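Local coordinates for fructokinase (Vibrio cholerae serotype O1, PDB 5EYN), which phosphorylates fructose with ATP as the phosphate donor, as a fructokinase of the PfkB carbohydrate kinase family, at residues Met18-Ala27 against Ile54-Gly65. Residues are numbered along the deposited sequence; the frame is centred on the assembly and turned at random.
Sequences MSRVWLTGDA and IARLSGRSAFFG. With FRU (beta-D-fructofuranose), chain B.
The methyl CB of A62 lies over one face of the W22 ring, in a CH-pi contact 3.9 Å from the centroid of its six-membered ring. R20 CD lies over that same face. The F64 ring carries T24 CB over the centre of one face, 3.6 Å from the ring centroid, and receives W22 CE3 at its edge, 3.8 Å from F64 CD2. The two aromatic planes stand 72° apart. F64 CG sits between its own backbone N and carbonyl carbon (chi1 70°), which turns the ring across T24. The F63 ring has L23 O over one face and D26 C at its edge; G25 O meets CZ obliquely at 3.5 Å. The T24 hydroxyl donates to F64 O, with OG1 2.8 Å away and tilted 35° from the carbonyl plane. P131 and L139 also touch both W22 and F64.

R20 CZ lies over one face of the R60 guanidinium, and M18 O is at its edge, near its plane. E137 forms a salt bridge with R20 NH1 and also accepts from W22 NE1, which probably eases the charge.

On the sheet face carrying V21, L23, S61 and F63, I54 CD1 packs 3.7 Å from V21 CG1.

Backbone bonds join V21 N to R60 O, A62 N to V21 O, L23 N to A62 O and F64 N to L23 O. A Schellman motif at S58 ends helix 46-56 before strand 61-68. At the far end, D26 OD1 accepts from fructose O1 at 2.6 Å. Neighbouring parallel strands within a helix-flanked central sheet, the first running on into the sugar site, are characteristic of the ribokinase-like fold of PfkB kinases.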
loop_
_atom_site.group_PDB
_atom_site.type_symbol
_atom_site.label_atom_id
_atom_site.label_comp_id
_atom_site.label_asym_id
_atom_site.label_seq_id
_atom_site.Cartn_x
_atom_site.Cartn_y
_atom_site.Cartn_z
ATOM N N MET A 18 -29.370 14.706 -20.867
ATOM C CA MET A 18 -28.273 14.589 -19.920
ATOM C C MET A 18 -27.126 13.793 -20.524
ATOM O O MET A 18 -27.223 12.583 -20.749
ATOM C CB MET A 18 -28.747 13.921 -18.636
ATOM C CG MET A 18 -27.666 13.822 -17.589
ATOM S SD MET A 18 -28.352 13.751 -15.930
ATOM C CE MET A 18 -29.283 12.221 -16.019
ATOM N N SER A 19 -26.025 14.478 -20.778
ATOM C CA SER A 19 -24.926 13.856 -21.485
ATOM C C SER A 19 -24.094 13.007 -20.511
ATOM O O SER A 19 -23.911 13.366 -19.349
ATOM C CB SER A 19 -24.082 14.930 -22.160
ATOM O OG SER A 19 -24.898 15.712 -23.026
ATOM N N ARG A 20 -23.630 11.863 -20.989
ATOM C CA ARG A 20 -22.765 11.001 -20.193
ATOM C C ARG A 20 -21.403 11.642 -20.024
ATOM O O ARG A 20 -20.840 12.174 -20.980
ATOM C CB ARG A 20 -22.589 9.655 -20.888
ATOM C CG ARG A 20 -21.669 8.711 -20.148
ATOM C CD ARG A 20 -21.576 7.367 -20.853
ATOM N NE ARG A 20 -22.802 6.591 -20.713
ATOM C CZ ARG A 20 -23.685 6.352 -21.681
ATOM N NH1 ARG A 20 -23.506 6.820 -22.907
ATOM N NH2 ARG A 20 -24.766 5.632 -21.421
ATOM N N VAL A 21 -20.895 11.600 -18.798
ATOM C CA VAL A 21 -19.523 11.992 -18.507
ATOM C C VAL A 21 -18.723 10.738 -18.202
ATOM O O VAL A 21 -19.035 10.010 -17.256
ATOM C CB VAL A 21 -19.440 12.960 -17.326
ATOM C CG1 VAL A 21 -17.998 13.402 -17.090
ATOM C CG2 VAL A 21 -20.360 14.160 -17.540
ATOM N N TRP A 22 -17.690 10.494 -19.009
ATOM C CA TRP A 22 -16.744 9.406 -18.798
ATOM C C TRP A 22 -15.586 9.912 -17.969
ATOM O O TRP A 22 -15.045 10.979 -18.239
ATOM C CB TRP A 22 -16.188 8.917 -20.141
ATOM C CG TRP A 22 -17.133 8.118 -20.981
ATOM C CD1 TRP A 22 -17.827 8.559 -22.073
ATOM C CD2 TRP A 22 -17.482 6.734 -20.820
ATOM N NE1 TRP A 22 -18.572 7.546 -22.594
ATOM C CE2 TRP A 22 -18.388 6.415 -21.846
ATOM C CE3 TRP A 22 -17.127 5.741 -19.901
ATOM C CZ2 TRP A 22 -18.936 5.144 -21.985
ATOM C CZ3 TRP A 22 -17.673 4.487 -20.039
ATOM C CH2 TRP A 22 -18.562 4.197 -21.070
ATOM N N LEU A 23 -15.212 9.121 -16.975
ATOM C CA LEU A 23 -14.059 9.366 -16.129
ATOM C C LEU A 23 -13.103 8.198 -16.327
ATOM O O LEU A 23 -13.525 7.054 -16.410
ATOM C CB LEU A 23 -14.480 9.461 -14.649
ATOM C CG LEU A 23 -15.394 10.600 -14.177
ATOM C CD1 LEU A 23 -14.934 11.940 -14.658
ATOM C CD2 LEU A 23 -16.835 10.355 -14.625
ATOM N N THR A 24 -11.819 8.490 -16.392
ATOM C CA THR A 24 -10.829 7.439 -16.478
ATOM C C THR A 24 -9.619 7.797 -15.643
ATOM O O THR A 24 -9.332 8.973 -15.435
ATOM C CB THR A 24 -10.411 7.181 -17.943
ATOM O OG1 THR A 24 -9.494 6.096 -18.009
ATOM C CG2 THR A 24 -9.750 8.401 -18.584
ATOM N N GLY A 25 -8.931 6.778 -15.138
ATOM C CA GLY A 25 -7.716 6.993 -14.380
ATOM C C GLY A 25 -7.670 6.108 -13.166
ATOM O O GLY A 25 -8.005 4.926 -13.242
ATOM N N ASP A 26 -7.265 6.691 -12.049
ATOM C CA ASP A 26 -6.978 5.942 -10.831
ATOM C C ASP A 26 -8.080 6.023 -9.802
ATOM O O ASP A 26 -8.383 7.092 -9.308
ATOM C CB ASP A 26 -5.661 6.410 -10.203
ATOM C CG ASP A 26 -5.629 7.897 -9.850
ATOM O OD1 ASP A 26 -5.119 8.221 -8.732
ATOM O OD2 ASP A 26 -6.046 8.750 -10.674
ATOM N N ALA A 27 -8.661 4.869 -9.517
ATOM C CA ALA A 27 -9.450 4.665 -8.316
ATOM C C ALA A 27 -8.488 4.174 -7.238
ATOM O O ALA A 27 -7.696 3.268 -7.476
ATOM C CB ALA A 27 -10.558 3.657 -8.574
ATOM N N ILE A 54 -20.475 13.642 -9.635
ATOM C CA ILE A 54 -21.481 13.810 -10.674
ATOM C C ILE A 54 -22.719 12.960 -10.377
ATOM O O ILE A 54 -23.851 13.435 -10.461
ATOM C CB ILE A 54 -20.885 13.470 -12.047
ATOM C CG1 ILE A 54 -19.867 14.542 -12.433
ATOM C CG2 ILE A 54 -21.976 13.379 -13.079
ATOM C CD1 ILE A 54 -18.987 14.167 -13.616
ATOM N N ALA A 55 -22.501 11.699 -10.029
ATOM C CA ALA A 55 -23.597 10.792 -9.724
ATOM C C ALA A 55 -24.439 11.280 -8.538
ATOM O O ALA A 55 -25.666 11.206 -8.564
ATOM C CB ALA A 55 -23.068 9.390 -9.476
ATOM N N ARG A 56 -23.784 11.829 -7.525
ATOM C CA ARG A 56 -24.500 12.300 -6.345
ATOM C C ARG A 56 -25.416 13.452 -6.686
ATOM O O ARG A 56 -26.423 13.650 -6.020
ATOM C CB ARG A 56 -23.527 12.733 -5.266
ATOM C CG ARG A 56 -22.794 11.575 -4.650
ATOM C CD ARG A 56 -22.856 11.606 -3.179
ATOM N NE ARG A 56 -22.166 10.468 -2.589
ATOM C CZ ARG A 56 -21.472 10.522 -1.469
ATOM N NH1 ARG A 56 -21.366 11.660 -0.814
ATOM N NH2 ARG A 56 -20.889 9.434 -1.008
ATOM N N LEU A 57 -25.070 14.213 -7.713
ATOM C CA LEU A 57 -25.883 15.330 -8.179
ATOM C C LEU A 57 -26.930 14.867 -9.191
ATOM O O LEU A 57 -27.606 15.695 -9.773
ATOM C CB LEU A 57 -24.986 16.416 -8.788
ATOM C CG LEU A 57 -24.056 17.154 -7.818
ATOM C CD1 LEU A 57 -23.026 17.964 -8.605
ATOM C CD2 LEU A 57 -24.846 18.042 -6.879
ATOM N N SER A 58 -27.073 13.553 -9.356
ATOM C CA SER A 58 -28.071 12.936 -10.240
ATOM C C SER A 58 -27.627 12.933 -11.713
ATOM O O SER A 58 -28.441 12.746 -12.611
ATOM C CB SER A 58 -29.453 13.593 -10.077
ATOM O OG SER A 58 -29.619 14.641 -11.010
ATOM N N GLY A 59 -26.334 13.120 -11.955
ATOM C CA GLY A 59 -25.815 13.077 -13.301
ATOM C C GLY A 59 -25.477 11.674 -13.753
ATOM O O GLY A 59 -25.562 10.705 -12.999
ATOM N N ARG A 60 -25.067 11.587 -15.004
ATOM C CA ARG A 60 -24.768 10.332 -15.659
ATOM C C ARG A 60 -23.266 10.204 -15.807
ATOM O O ARG A 60 -22.682 10.769 -16.717
ATOM C CB ARG A 60 -25.419 10.342 -17.039
ATOM C CG ARG A 60 -25.402 9.034 -17.765
ATOM C CD ARG A 60 -25.944 9.267 -19.150
ATOM N NE ARG A 60 -26.369 8.053 -19.824
ATOM C CZ ARG A 60 -26.874 8.041 -21.051
ATOM N NH1 ARG A 60 -27.251 6.899 -21.610
ATOM N NH2 ARG A 60 -27.008 9.179 -21.720
ATOM N N SER A 61 -22.638 9.464 -14.913
ATOM C CA SER A 61 -21.197 9.293 -14.978
ATOM C C SER A 61 -20.854 7.813 -15.142
ATOM O O SER A 61 -21.593 6.925 -14.718
ATOM C CB SER A 61 -20.515 9.908 -13.752
ATOM O OG SER A 61 -20.852 9.200 -12.593
ATOM N N ALA A 62 -19.725 7.566 -15.790
ATOM C CA ALA A 62 -19.272 6.214 -16.092
ATOM C C ALA A 62 -17.770 6.222 -15.988
ATOM O O ALA A 62 -17.148 7.194 -16.379
ATOM C CB ALA A 62 -19.709 5.804 -17.491
ATOM N N PHE A 63 -17.194 5.146 -15.469
ATOM C CA PHE A 63 -15.762 5.080 -15.218
ATOM C C PHE A 63 -15.163 3.956 -16.033
ATOM O O PHE A 63 -15.727 2.868 -16.080
ATOM C CB PHE A 63 -15.521 4.802 -13.736
ATOM C CG PHE A 63 -14.080 4.899 -13.305
ATOM C CD1 PHE A 63 -13.608 6.066 -12.743
ATOM C CD2 PHE A 63 -13.212 3.833 -13.440
ATOM C CE1 PHE A 63 -12.311 6.176 -12.330
ATOM C CE2 PHE A 63 -11.901 3.944 -13.031
ATOM C CZ PHE A 63 -11.457 5.118 -12.470
ATOM N N PHE A 64 -14.039 4.220 -16.695
ATOM C CA PHE A 64 -13.261 3.148 -17.294
ATOM C C PHE A 64 -11.826 3.229 -16.842
ATOM O O PHE A 64 -11.243 4.308 -16.741
ATOM C CB PHE A 64 -13.378 3.086 -18.836
ATOM C CG PHE A 64 -12.708 4.213 -19.602
ATOM C CD1 PHE A 64 -11.422 4.058 -20.119
ATOM C CD2 PHE A 64 -13.390 5.383 -19.892
ATOM C CE1 PHE A 64 -10.827 5.067 -20.883
ATOM C CE2 PHE A 64 -12.792 6.396 -20.649
ATOM C CZ PHE A 64 -11.510 6.225 -21.147
ATOM N N GLY A 65 -11.261 2.071 -16.539
ATOM C CA GLY A 65 -9.912 2.022 -16.023
ATOM C C GLY A 65 -9.616 0.666 -15.424
ATOM O O GLY A 65 -10.408 -0.273 -15.552
HETATM C C1 FRU B . -4.773 10.730 -6.583
HETATM C C2 FRU B . -5.263 11.427 -5.322
HETATM C C3 FRU B . -6.079 10.599 -4.351
HETATM C C4 FRU B . -7.120 11.535 -3.828
HETATM C C5 FRU B . -7.276 12.479 -4.968
HETATM C C6 FRU B . -7.626 13.890 -4.562
HETATM O O1 FRU B . -5.835 10.389 -7.419
HETATM O O2 FRU B . -4.126 11.905 -4.669
HETATM O O3 FRU B . -5.208 10.063 -3.401
HETATM O O4 FRU B . -8.334 10.926 -3.548
HETATM O O5 FRU B . -6.076 12.486 -5.722
HETATM O O6 FRU B . -7.740 14.735 -5.680
HETATM O O HOH W 1 -24.688 13.891 -16.740
#